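PDB 4TX8: probable chitinase A from Chromobacterium violaceum, which probably hydrolyses the beta-1,4 linkages of chitin as a family 18 endochitinase, and probably also binds chitin through a separate carbohydrate-binding module. Local coordinates for residues Val110-Asn115 with Met395-Asn400; His114-Pro119 with Val138-Asp143. One frame throughout, in Å; residues are numbered along the deposited sequence.

Contact 1 (Val110-Asn115 with Met395-Asn400); sequences VGYWHN and MTWSIN
With CG of H114 beside its backbone N (chi1 -61°) and CG of N400 turned the same way (chi1 -70°), the imidazole and the carboxamide lie almost parallel, their planes 3° apart. CB of N400 sits over the centre of the imidazole, 3.4 Å from the ring centroid. From there OD1 of N400 accepts the N-H of H114 at 2.8 Å, a nearly straight bond whose donor lies above the amide plane, while ND2 reaches a water that donates to H114 O. NE2 of H114 and OG of S398 share a hydrogen bond of 2.8 Å. S398, a helix N-cap residue, follows a cis peptide bond and also caps W401 N, a double task suited to a short hydroxyl. The indole of W397 meets CB of Y112 through CE3 at 3.5 Å, and SD of M395 reaches the edge of the Y112 ring, a Met-aromatic contact. G111 leaves room for I399, whose CG1 is 3.5 Å from G111 C. Parallel pairing, with T396 N bonded to V110 O at 2.8 Å, closes the TIM barrel between its first and last strands, 108-114 and 393-397; strand 135-143 flanks the former, strand 345-350 the latter, and helix 399-404 follows directly.

Contact 2 (His114-Pro119 with Val138-Asp143); sequences HNFANP and VAFADD
H114 pairs with A139 in parallel register, their CA atoms 5.3 Å apart, where segment 114-119 leaves strand 108-114. The N-H of N115 donates to A139 O at 2.7 Å, and N115 is then the centre of an inverse gamma turn that swings the following residues away from strand 135-143. A water accepts from F140 N and donates to N115 O, bridging the backbones where they part. The peptide between A139 and F140 is cis. Such non-prolyl cis bonds near the C-terminal ends of barrel strands are well known in family 18 chitinases, where they probably help to shape the substrate cleft; here the F140 ring lies with one face over CB of A139, a small methyl, an arrangement the cis bend probably allows. F116 holds CG between its backbone N and carbonyl carbon (chi1 56°), which lays its ring over CB of H114 and brings CE1 to 4.2 Å from CE2 of F140. A139 O lies near the plane of the F116 ring, at its edge, 3.3 Å from CE1, and 3.1 Å from CB of N115. The amide of N115 ties the turn to the chain beyond, through OD1 to D154 N and ND2 to T152 O.

How the contacts relate
Contacts 1 and 2 lie on either side of strand 108-114, their centres about 10 Å apart, and share H114 and N115. W113 O lies 3.0 Å from A139 N, a probable hydrogen bond. Aromatic packing continues the link, with CZ3 of W397 3.6 Å from CZ of F140. A bound citrate, probably from the crystallisation liquor, comes within about 3 Å of the W397 side chain and about 4 Å of F140's at the nearest atoms, and may mark a pocket in the cleft. Y112, hydrogen-bonded to D216, and F140 each come within about 4 Å of D218 (nearest side-chain atoms). D216, D218 and E220 belong to the DxxDxDxE signature that carries family 18 catalysis; D218 and E220 bind calcium here.

Contact 1 (Val110-Asn115 with Met395-Asn400)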
loop_
_atom_site.group_PDB
_atom_site.type_symbol
_atom_site.label_atom_id
_atom_site.label_comp_id
_atom_site.label_asym_id
_atom_site.label_seq_id
_atom_site.Cartn_x
_atom_site.Cartn_y
_atom_site.Cartn_z
ATOM N N VAL A 110 4.850 4.197 -2.228
ATOM C CA VAL A 110 4.120 3.921 -0.998
ATOM C C VAL A 110 4.259 2.446 -0.646
ATOM O O VAL A 110 4.081 1.586 -1.507
ATOM C CB VAL A 110 2.623 4.279 -1.137
ATOM C CG1 VAL A 110 1.865 3.939 0.140
ATOM C CG2 VAL A 110 2.455 5.750 -1.499
ATOM N N GLY A 111 4.582 2.151 0.610
ATOM C CA GLY A 111 4.727 0.772 1.040
ATOM C C GLY A 111 4.225 0.517 2.448
ATOM O O GLY A 111 4.208 1.423 3.286
ATOM N N TYR A 112 3.818 -0.722 2.705
ATOM C CA TYR A 112 3.331 -1.112 4.023
ATOM C C TYR A 112 4.442 -1.720 4.871
ATOM O O TYR A 112 5.181 -2.593 4.419
ATOM C CB TYR A 112 2.171 -2.102 3.902
ATOM C CG TYR A 112 0.885 -1.485 3.403
ATOM C CD1 TYR A 112 0.687 -1.241 2.048
ATOM C CD2 TYR A 112 -0.124 -1.130 4.292
ATOM C CE1 TYR A 112 -0.487 -0.666 1.590
ATOM C CE2 TYR A 112 -1.304 -0.560 3.844
ATOM C CZ TYR A 112 -1.477 -0.327 2.494
ATOM O OH TYR A 112 -2.648 0.240 2.050
ATOM N N TRP A 113 4.537 -1.243 6.107
ATOM C CA TRP A 113 5.511 -1.718 7.080
ATOM C C TRP A 113 4.813 -2.658 8.069
ATOM O O TRP A 113 3.855 -2.261 8.733
ATOM C CB TRP A 113 6.150 -0.515 7.788
ATOM C CG TRP A 113 7.103 -0.814 8.911
ATOM C CD1 TRP A 113 8.444 -1.049 8.811
ATOM C CD2 TRP A 113 6.791 -0.856 10.310
ATOM N NE1 TRP A 113 8.984 -1.252 10.061
ATOM C CE2 TRP A 113 7.989 -1.140 10.998
ATOM C CE3 TRP A 113 5.614 -0.690 11.047
ATOM C CZ2 TRP A 113 8.044 -1.262 12.386
ATOM C CZ3 TRP A 113 5.670 -0.812 12.429
ATOM C CH2 TRP A 113 6.877 -1.096 13.083
ATOM N N HIS A 114 5.273 -3.907 8.145
ATOM C CA HIS A 114 4.639 -4.910 9.009
ATOM C C HIS A 114 4.813 -4.597 10.492
ATOM O O HIS A 114 5.927 -4.659 11.012
ATOM C CB HIS A 114 5.208 -6.313 8.754
ATOM C CG HIS A 114 5.012 -6.823 7.360
ATOM N ND1 HIS A 114 5.382 -8.096 6.983
ATOM C CD2 HIS A 114 4.494 -6.239 6.253
ATOM C CE1 HIS A 114 5.100 -8.274 5.704
ATOM N NE2 HIS A 114 4.560 -7.163 5.238
ATOM N N ASN A 115 3.715 -4.292 11.176
ATOM C CA ASN A 115 3.741 -4.183 12.631
ATOM C C ASN A 115 3.475 -5.560 13.241
ATOM O O ASN A 115 2.677 -5.707 14.168
ATOM C CB ASN A 115 2.713 -3.159 13.120
ATOM C CG ASN A 115 2.779 -2.928 14.620
ATOM O OD1 ASN A 115 3.860 -2.825 15.198
ATOM N ND2 ASN A 115 1.618 -2.875 15.259
ATOM N N MET A 395 2.017 2.063 -5.163
ATOM C CA MET A 395 1.928 1.453 -3.838
ATOM C C MET A 395 2.270 -0.027 -3.929
ATOM O O MET A 395 1.965 -0.674 -4.933
ATOM C CB MET A 395 0.527 1.639 -3.239
ATOM C CG MET A 395 0.285 0.917 -1.909
ATOM S SD MET A 395 -0.187 -0.829 -2.077
ATOM C CE MET A 395 -1.982 -0.714 -2.082
ATOM N N THR A 396 2.891 -0.561 -2.876
ATOM C CA THR A 396 3.193 -1.990 -2.804
ATOM C C THR A 396 2.985 -2.613 -1.439
ATOM O O THR A 396 3.315 -2.017 -0.416
ATOM C CB THR A 396 4.656 -2.302 -3.167
ATOM O OG1 THR A 396 5.334 -1.101 -3.546
ATOM C CG2 THR A 396 4.708 -3.303 -4.268
ATOM N N TRP A 397 2.462 -3.832 -1.447
ATOM C CA TRP A 397 2.625 -4.748 -0.333
ATOM C C TRP A 397 3.826 -5.626 -0.660
ATOM O O TRP A 397 3.736 -6.452 -1.562
ATOM C CB TRP A 397 1.376 -5.603 -0.133
ATOM C CG TRP A 397 1.428 -6.481 1.075
ATOM C CD1 TRP A 397 1.878 -7.768 1.141
ATOM C CD2 TRP A 397 1.009 -6.133 2.399
ATOM N NE1 TRP A 397 1.765 -8.245 2.427
ATOM C CE2 TRP A 397 1.237 -7.258 3.220
ATOM C CE3 TRP A 397 0.465 -4.981 2.971
ATOM C CZ2 TRP A 397 0.940 -7.262 4.580
ATOM C CZ3 TRP A 397 0.171 -4.987 4.327
ATOM C CH2 TRP A 397 0.408 -6.120 5.114
ATOM N N SER A 398 4.948 -5.470 0.044
ATOM C CA SER A 398 5.093 -4.578 1.187
ATOM C C SER A 398 6.551 -4.168 1.340
ATOM O O SER A 398 7.428 -4.711 0.669
ATOM C CB SER A 398 4.626 -5.265 2.470
ATOM O OG SER A 398 5.453 -6.386 2.754
ATOM N N ILE A 399 6.806 -3.228 2.244
ATOM C CA ILE A 399 8.168 -2.841 2.590
ATOM C C ILE A 399 8.960 -4.042 3.119
ATOM O O ILE A 399 10.109 -4.264 2.728
ATOM C CB ILE A 399 8.168 -1.702 3.635
ATOM C CG1 ILE A 399 7.533 -0.442 3.035
ATOM C CG2 ILE A 399 9.578 -1.424 4.138
ATOM C CD1 ILE A 399 7.602 0.775 3.932
ATOM N N ASN A 400 8.334 -4.830 3.988
ATOM C CA ASN A 400 8.993 -5.995 4.576
ATOM C C ASN A 400 9.312 -7.089 3.562
ATOM O O ASN A 400 10.405 -7.654 3.585
ATOM C CB ASN A 400 8.137 -6.573 5.698
ATOM C CG ASN A 400 8.097 -5.672 6.913
ATOM O OD1 ASN A 400 7.682 -4.517 6.826
ATOM N ND2 ASN A 400 8.528 -6.195 8.057
HETATM O O HOH W 1 8.499 -4.105 10.236
#

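Contact 2 (His114-Pro119 with Val138-Asp143)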
loop_
_atom_site.group_PDB
_atom_site.type_symbol
_atom_site.label_atom_id
_atom_site.label_comp_id
_atom_site.label_asym_id
_atom_site.label_seq_id
_atom_site.Cartn_x
_atom_site.Cartn_y
_atom_site.Cartn_z
ATOM N N HIS A 114 5.273 -3.907 8.145
ATOM C CA HIS A 114 4.639 -4.910 9.009
ATOM C C HIS A 114 4.813 -4.597 10.492
ATOM O O HIS A 114 5.927 -4.659 11.012
ATOM C CB HIS A 114 5.208 -6.313 8.754
ATOM C CG HIS A 114 5.012 -6.823 7.360
ATOM N ND1 HIS A 114 5.382 -8.096 6.983
ATOM C CD2 HIS A 114 4.494 -6.239 6.253
ATOM C CE1 HIS A 114 5.100 -8.274 5.704
ATOM N NE2 HIS A 114 4.560 -7.163 5.238
ATOM N N ASN A 115 3.715 -4.292 11.176
ATOM C CA ASN A 115 3.741 -4.183 12.631
ATOM C C ASN A 115 3.475 -5.560 13.241
ATOM O O ASN A 115 2.677 -5.707 14.168
ATOM C CB ASN A 115 2.713 -3.159 13.120
ATOM C CG ASN A 115 2.779 -2.928 14.620
ATOM O OD1 ASN A 115 3.860 -2.825 15.198
ATOM N ND2 ASN A 115 1.618 -2.875 15.259
ATOM N N PHE A 116 4.148 -6.569 12.694
ATOM C CA PHE A 116 3.929 -7.957 13.087
ATOM C C PHE A 116 4.978 -8.863 12.453
ATOM O O PHE A 116 5.753 -8.427 11.600
ATOM C CB PHE A 116 2.522 -8.422 12.688
ATOM C CG PHE A 116 2.208 -8.253 11.221
ATOM C CD1 PHE A 116 1.664 -7.066 10.744
ATOM C CD2 PHE A 116 2.442 -9.284 10.323
ATOM C CE1 PHE A 116 1.367 -6.907 9.396
ATOM C CE2 PHE A 116 2.150 -9.131 8.973
ATOM C CZ PHE A 116 1.610 -7.942 8.510
ATOM N N ALA A 117 4.997 -10.124 12.879
ATOM C CA ALA A 117 5.854 -11.132 12.263
ATOM C C ALA A 117 5.031 -12.010 11.331
ATOM O O ALA A 117 3.869 -12.301 11.610
ATOM C CB ALA A 117 6.546 -11.984 13.334
ATOM N N ASN A 118 5.634 -12.430 10.223
ATOM C CA ASN A 118 4.954 -13.294 9.265
ATOM C C ASN A 118 6.033 -14.030 8.446
ATOM O O ASN A 118 7.211 -13.922 8.788
ATOM C CB ASN A 118 3.956 -12.470 8.428
ATOM C CG ASN A 118 4.573 -11.823 7.205
ATOM O OD1 ASN A 118 5.776 -11.573 7.141
ATOM N ND2 ASN A 118 3.729 -11.523 6.226
ATOM N N PRO A 119 5.665 -14.799 7.396
ATOM C CA PRO A 119 6.771 -15.512 6.737
ATOM C C PRO A 119 7.873 -14.630 6.122
ATOM O O PRO A 119 8.898 -15.163 5.719
ATOM C CB PRO A 119 6.047 -16.306 5.643
ATOM C CG PRO A 119 4.713 -16.556 6.203
ATOM C CD PRO A 119 4.367 -15.257 6.863
ATOM N N VAL A 138 2.030 2.090 8.267
ATOM C CA VAL A 138 2.114 1.148 9.376
ATOM C C VAL A 138 0.903 0.217 9.409
ATOM O O VAL A 138 -0.240 0.662 9.521
ATOM C CB VAL A 138 2.241 1.890 10.719
ATOM C CG1 VAL A 138 2.167 0.909 11.877
ATOM C CG2 VAL A 138 3.546 2.679 10.760
ATOM N N ALA A 139 1.173 -1.080 9.307
ATOM C CA ALA A 139 0.134 -2.100 9.222
ATOM C C ALA A 139 0.217 -3.081 10.394
ATOM O O ALA A 139 1.183 -3.838 10.484
ATOM C CB ALA A 139 0.260 -2.846 7.907
ATOM N N PHE A 140 -0.779 -3.106 11.280
ATOM C CA PHE A 140 -2.004 -2.318 11.180
ATOM C C PHE A 140 -2.436 -1.811 12.548
ATOM O O PHE A 140 -1.859 -2.181 13.569
ATOM C CB PHE A 140 -3.152 -3.152 10.605
ATOM C CG PHE A 140 -2.923 -3.651 9.212
ATOM C CD1 PHE A 140 -3.322 -2.896 8.118
ATOM C CD2 PHE A 140 -2.340 -4.889 8.993
ATOM C CE1 PHE A 140 -3.125 -3.361 6.825
ATOM C CE2 PHE A 140 -2.140 -5.361 7.702
ATOM C CZ PHE A 140 -2.533 -4.595 6.619
ATOM N N ALA A 141 -3.481 -0.990 12.563
ATOM C CA ALA A 141 -4.203 -0.701 13.795
ATOM C C ALA A 141 -5.166 -1.852 14.076
ATOM O O ALA A 141 -5.478 -2.636 13.176
ATOM C CB ALA A 141 -4.954 0.620 13.691
ATOM N N ASP A 142 -5.631 -1.958 15.317
ATOM C CA ASP A 142 -6.574 -3.012 15.683
ATOM C C ASP A 142 -7.962 -2.471 15.975
ATOM O O ASP A 142 -8.118 -1.493 16.710
ATOM C CB ASP A 142 -6.086 -3.791 16.909
ATOM C CG ASP A 142 -4.770 -4.498 16.672
ATOM O OD1 ASP A 142 -4.739 -5.443 15.857
ATOM O OD2 ASP A 142 -3.770 -4.116 17.316
ATOM N N ASP A 143 -8.970 -3.117 15.400
ATOM C CA ASP A 143 -10.344 -2.914 15.830
ATOM C C ASP A 143 -10.472 -3.323 17.292
ATOM O O ASP A 143 -9.940 -4.355 17.697
ATOM C CB ASP A 143 -11.309 -3.724 14.966
ATOM C CG ASP A 143 -12.706 -3.773 15.547
ATOM O OD1 ASP A 143 -13.238 -2.706 15.917
ATOM O OD2 ASP A 143 -13.270 -4.882 15.644
HETATM O O HOH W 2 -0.157 -4.723 13.677
#